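Local coordinates for ABC transporter, substrate binding protein (Polyamine) (Agrobacterium tumefaciens, PDB 4EUO) that selectively binds gamma-aminobutyric acid in the periplasm and probably delivers it, as the solute-binding protein of an ABC transporter, for uptake, at residues K70-D82 against V230-I244. Numbering follows the deposited sequence.
Sequences KGLLEKLDFSVID and VPKGTKNKDAAMKFI
E74 lays its side chain along the loop 230-234 and ends between a turn and the first residue of a helix. E74 CB rests on V230, 4.0 Å from V230 CG1. CG then passes the carbonyl oxygen of P231, with the methyl CG2 of T234 also close by. Here the chain bends (chi2 -69°), which carries the carboxylate back to the turn. E74 OE2 takes the backbone N-H of G233 at 2.9 Å in a nearly straight bond, from the anti side and tilted out of the carboxylate plane, and a water linked to the carbonyl of T234 gives it a second donor. E74 OE1 forms a salt bridge with K237 NZ at 3.1 Å, the ammonium standing above the carboxylate plane while K237 CD and CE lie against E74 CD. K232 NZ is also near OE1, so the carboxylate is probably kept ionised.

Next to this side chain the backbones are joined by a single beta bridge between L73 and P231: K232 N donates to L72 O, and E74 N to V230 O at 2.8 Å. Through OE2, E74 holds the type II turn P231-T234, which leads from strand 215-229 into helix 237-247 of this periplasmic binding protein fold. Residues 72-74, which pair with 230-232, lie in the loop after helix 61-67, while T234 OG1 is tied separately to D55.

Further along, M241 reaches from the helix to the loop 75-81. M241 CG packs on D77 CB, M241 SD accepts a weak hydrogen bond from D77 N at 3.5 Å, and CE lies near K75 O. L76 CD2 fits among M241 SD, V230 CG2 and I244 CD1, with V96 of the neighbouring strand also touching L76 and I244. I81 comes in from the far end of the loop: I81 CG1 sits 3.5 Å from M241 O, and I81 CD1 meets I244 CG2 at 3.7 Å.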
# COMPACT_ATOMS: atom_id res chain seq x y z
N LYS A 70 -7.82 10.32 -16.83
CA LYS A 70 -6.72 11.23 -17.16
C LYS A 70 -5.95 10.78 -18.41
O LYS A 70 -5.05 11.48 -18.87
CB LYS A 70 -5.76 11.37 -15.96
CG LYS A 70 -6.33 12.25 -14.87
CD LYS A 70 -5.31 12.49 -13.76
CE LYS A 70 -5.88 13.39 -12.72
NZ LYS A 70 -4.86 13.71 -11.69
N GLY A 71 -6.30 9.59 -18.92
CA GLY A 71 -5.66 9.03 -20.11
C GLY A 71 -4.36 8.32 -19.82
O GLY A 71 -3.54 8.14 -20.71
N LEU A 72 -4.13 7.91 -18.54
CA LEU A 72 -2.87 7.27 -18.17
C LEU A 72 -2.84 5.78 -18.33
O LEU A 72 -1.75 5.20 -18.37
CB LEU A 72 -2.53 7.64 -16.72
CG LEU A 72 -2.20 9.12 -16.50
CD1 LEU A 72 -2.41 9.52 -15.03
CD2 LEU A 72 -0.77 9.43 -16.92
N LEU A 73 -4.02 5.14 -18.38
CA LEU A 73 -4.18 3.71 -18.33
C LEU A 73 -4.96 3.09 -19.46
O LEU A 73 -5.93 3.70 -19.93
CB LEU A 73 -4.89 3.31 -16.99
CG LEU A 73 -4.23 3.84 -15.70
CD1 LEU A 73 -5.05 3.38 -14.47
CD2 LEU A 73 -2.77 3.37 -15.56
N GLU A 74 -4.65 1.84 -19.77
CA GLU A 74 -5.46 1.07 -20.70
C GLU A 74 -6.67 0.60 -19.93
O GLU A 74 -6.57 0.22 -18.75
CB GLU A 74 -4.72 -0.18 -21.13
CG GLU A 74 -3.49 0.07 -21.99
CD GLU A 74 -3.72 0.60 -23.40
OE1 GLU A 74 -4.89 0.65 -23.85
OE2 GLU A 74 -2.72 1.02 -24.02
N LYS A 75 -7.84 0.53 -20.62
CA LYS A 75 -9.00 -0.08 -20.01
C LYS A 75 -8.65 -1.55 -19.91
O LYS A 75 -8.02 -2.13 -20.82
CB LYS A 75 -10.25 0.11 -20.90
CG LYS A 75 -10.92 1.45 -20.69
CD LYS A 75 -12.22 1.57 -21.46
CE LYS A 75 -12.86 2.93 -21.32
NZ LYS A 75 -13.56 3.08 -20.02
N LEU A 76 -8.99 -2.19 -18.79
CA LEU A 76 -8.67 -3.60 -18.66
C LEU A 76 -9.59 -4.48 -19.53
O LEU A 76 -10.77 -4.14 -19.73
CB LEU A 76 -8.72 -4.08 -17.20
CG LEU A 76 -7.68 -3.46 -16.24
CD1 LEU A 76 -7.71 -4.20 -14.92
CD2 LEU A 76 -6.26 -3.50 -16.81
N ASP A 77 -9.07 -5.61 -19.98
CA ASP A 77 -9.86 -6.53 -20.82
C ASP A 77 -10.53 -7.54 -19.89
O ASP A 77 -9.90 -8.52 -19.47
CB ASP A 77 -8.96 -7.25 -21.84
CG ASP A 77 -9.72 -8.12 -22.82
OD1 ASP A 77 -10.92 -8.37 -22.60
OD2 ASP A 77 -9.09 -8.59 -23.80
N PHE A 78 -11.80 -7.29 -19.56
CA PHE A 78 -12.56 -8.18 -18.69
C PHE A 78 -13.10 -9.44 -19.39
O PHE A 78 -13.77 -10.25 -18.74
CB PHE A 78 -13.60 -7.44 -17.86
CG PHE A 78 -12.97 -6.56 -16.80
CD1 PHE A 78 -12.42 -7.12 -15.65
CD2 PHE A 78 -12.93 -5.18 -16.95
CE1 PHE A 78 -11.83 -6.31 -14.67
CE2 PHE A 78 -12.36 -4.37 -15.97
CZ PHE A 78 -11.82 -4.94 -14.83
N SER A 79 -12.73 -9.66 -20.65
CA SER A 79 -13.05 -10.93 -21.31
C SER A 79 -11.89 -11.89 -20.98
O SER A 79 -12.03 -13.11 -21.13
CB SER A 79 -13.22 -10.75 -22.82
OG SER A 79 -11.97 -10.63 -23.50
N VAL A 80 -10.75 -11.34 -20.51
CA VAL A 80 -9.57 -12.10 -20.12
C VAL A 80 -9.50 -12.14 -18.57
O VAL A 80 -9.27 -13.21 -18.01
CB VAL A 80 -8.30 -11.49 -20.75
CG1 VAL A 80 -7.04 -12.15 -20.20
CG2 VAL A 80 -8.34 -11.62 -22.28
N ILE A 81 -9.62 -10.97 -17.92
CA ILE A 81 -9.60 -10.91 -16.45
C ILE A 81 -11.04 -11.22 -16.01
O ILE A 81 -11.97 -10.48 -16.34
CB ILE A 81 -9.10 -9.52 -15.98
CG1 ILE A 81 -7.64 -9.25 -16.44
CG2 ILE A 81 -9.22 -9.39 -14.44
CD1 ILE A 81 -7.34 -7.79 -16.62
N ASP A 82 -11.18 -12.26 -15.22
CA ASP A 82 -12.48 -12.69 -14.71
C ASP A 82 -12.73 -12.02 -13.38
O ASP A 82 -12.14 -12.41 -12.38
CB ASP A 82 -12.50 -14.22 -14.59
CG ASP A 82 -13.79 -14.79 -13.98
OD1 ASP A 82 -14.78 -14.03 -13.86
OD2 ASP A 82 -13.79 -15.98 -13.60
N VAL A 230 -2.42 -1.06 -16.16
CA VAL A 230 -1.63 -1.19 -17.37
C VAL A 230 -1.47 0.18 -17.98
O VAL A 230 -2.44 0.76 -18.43
CB VAL A 230 -2.35 -2.14 -18.35
CG1 VAL A 230 -1.57 -2.24 -19.66
CG2 VAL A 230 -2.54 -3.52 -17.74
N PRO A 231 -0.24 0.73 -17.99
CA PRO A 231 -0.09 2.08 -18.56
C PRO A 231 -0.50 2.18 -20.03
O PRO A 231 -0.19 1.27 -20.81
CB PRO A 231 1.40 2.39 -18.36
CG PRO A 231 1.78 1.54 -17.18
CD PRO A 231 1.00 0.25 -17.38
N LYS A 232 -1.14 3.28 -20.39
CA LYS A 232 -1.60 3.52 -21.76
C LYS A 232 -0.41 3.60 -22.71
O LYS A 232 0.47 4.45 -22.56
CB LYS A 232 -2.38 4.83 -21.79
CG LYS A 232 -3.05 5.06 -23.17
CD LYS A 232 -4.29 5.93 -23.10
CE LYS A 232 -5.13 5.83 -24.35
NZ LYS A 232 -5.97 4.60 -24.37
N GLY A 233 -0.41 2.70 -23.69
CA GLY A 233 0.68 2.63 -24.66
C GLY A 233 1.64 1.48 -24.48
O GLY A 233 2.64 1.40 -25.19
N THR A 234 1.39 0.58 -23.51
CA THR A 234 2.21 -0.62 -23.36
C THR A 234 2.32 -1.32 -24.73
O THR A 234 1.32 -1.36 -25.47
CB THR A 234 1.58 -1.62 -22.36
OG1 THR A 234 2.27 -2.88 -22.42
CG2 THR A 234 0.08 -1.83 -22.61
N LYS A 235 3.48 -1.92 -25.00
CA LYS A 235 3.63 -2.64 -26.27
C LYS A 235 3.26 -4.11 -26.06
O LYS A 235 3.27 -4.89 -27.01
CB LYS A 235 5.05 -2.49 -26.84
CG LYS A 235 6.19 -3.03 -25.99
CD LYS A 235 7.54 -3.09 -26.74
CE LYS A 235 7.72 -4.32 -27.62
NZ LYS A 235 7.47 -5.61 -26.90
N ASN A 236 2.95 -4.48 -24.79
CA ASN A 236 2.63 -5.86 -24.41
C ASN A 236 1.21 -5.92 -23.78
O ASN A 236 1.04 -6.56 -22.73
CB ASN A 236 3.70 -6.38 -23.43
CG ASN A 236 5.13 -6.31 -23.96
OD1 ASN A 236 6.07 -5.78 -23.32
ND2 ASN A 236 5.33 -6.89 -25.13
N LYS A 237 0.21 -5.26 -24.41
CA LYS A 237 -1.15 -5.15 -23.87
C LYS A 237 -1.81 -6.48 -23.57
O LYS A 237 -2.25 -6.70 -22.44
CB LYS A 237 -2.06 -4.27 -24.72
CG LYS A 237 -3.37 -3.88 -24.06
CD LYS A 237 -4.13 -2.90 -24.90
CE LYS A 237 -5.53 -2.71 -24.38
NZ LYS A 237 -6.31 -1.78 -25.24
N ASP A 238 -1.84 -7.40 -24.55
CA ASP A 238 -2.47 -8.70 -24.30
C ASP A 238 -1.77 -9.47 -23.19
O ASP A 238 -2.44 -10.04 -22.33
CB ASP A 238 -2.55 -9.54 -25.61
CG ASP A 238 -3.46 -8.94 -26.67
OD1 ASP A 238 -4.32 -8.10 -26.31
OD2 ASP A 238 -3.32 -9.31 -27.85
N ALA A 239 -0.44 -9.45 -23.17
CA ALA A 239 0.36 -10.14 -22.16
C ALA A 239 0.10 -9.51 -20.77
O ALA A 239 0.02 -10.25 -19.79
CB ALA A 239 1.84 -10.06 -22.50
N ALA A 240 -0.09 -8.18 -20.72
CA ALA A 240 -0.35 -7.47 -19.46
C ALA A 240 -1.68 -7.92 -18.87
O ALA A 240 -1.77 -8.18 -17.66
CB ALA A 240 -0.37 -5.97 -19.71
N MET A 241 -2.71 -8.07 -19.73
CA MET A 241 -4.01 -8.53 -19.26
C MET A 241 -3.93 -9.95 -18.74
O MET A 241 -4.53 -10.26 -17.70
CB MET A 241 -5.08 -8.41 -20.36
CG MET A 241 -5.23 -7.04 -20.94
SD MET A 241 -5.63 -5.79 -19.67
CE MET A 241 -5.20 -4.30 -20.60
N LYS A 242 -3.16 -10.83 -19.42
CA LYS A 242 -2.96 -12.19 -18.95
C LYS A 242 -2.22 -12.23 -17.63
O LYS A 242 -2.50 -13.08 -16.76
CB LYS A 242 -2.22 -13.04 -20.01
CG LYS A 242 -3.07 -13.34 -21.24
CD LYS A 242 -2.24 -14.08 -22.28
CE LYS A 242 -3.02 -14.30 -23.56
NZ LYS A 242 -2.16 -14.89 -24.61
N PHE A 243 -1.26 -11.29 -17.45
CA PHE A 243 -0.51 -11.26 -16.21
C PHE A 243 -1.43 -10.85 -15.05
O PHE A 243 -1.35 -11.48 -13.98
CB PHE A 243 0.68 -10.28 -16.33
CG PHE A 243 1.52 -10.24 -15.07
CD1 PHE A 243 2.53 -11.16 -14.85
CD2 PHE A 243 1.22 -9.33 -14.05
CE1 PHE A 243 3.28 -11.14 -13.68
CE2 PHE A 243 1.98 -9.31 -12.88
CZ PHE A 243 2.98 -10.23 -12.67
N ILE A 244 -2.30 -9.87 -15.29
CA ILE A 244 -3.22 -9.43 -14.23
C ILE A 244 -4.19 -10.57 -13.88
O ILE A 244 -4.43 -10.85 -12.70
CB ILE A 244 -3.92 -8.14 -14.61
CG1 ILE A 244 -2.89 -6.98 -14.65
CG2 ILE A 244 -5.07 -7.84 -13.64
CD1 ILE A 244 -3.46 -5.65 -15.05
O HOH W 1 -5.02 -0.11 -16.52
O HOH W 2 -1.14 -0.39 -25.88
O HOH W 3 -6.40 -8.70 -23.91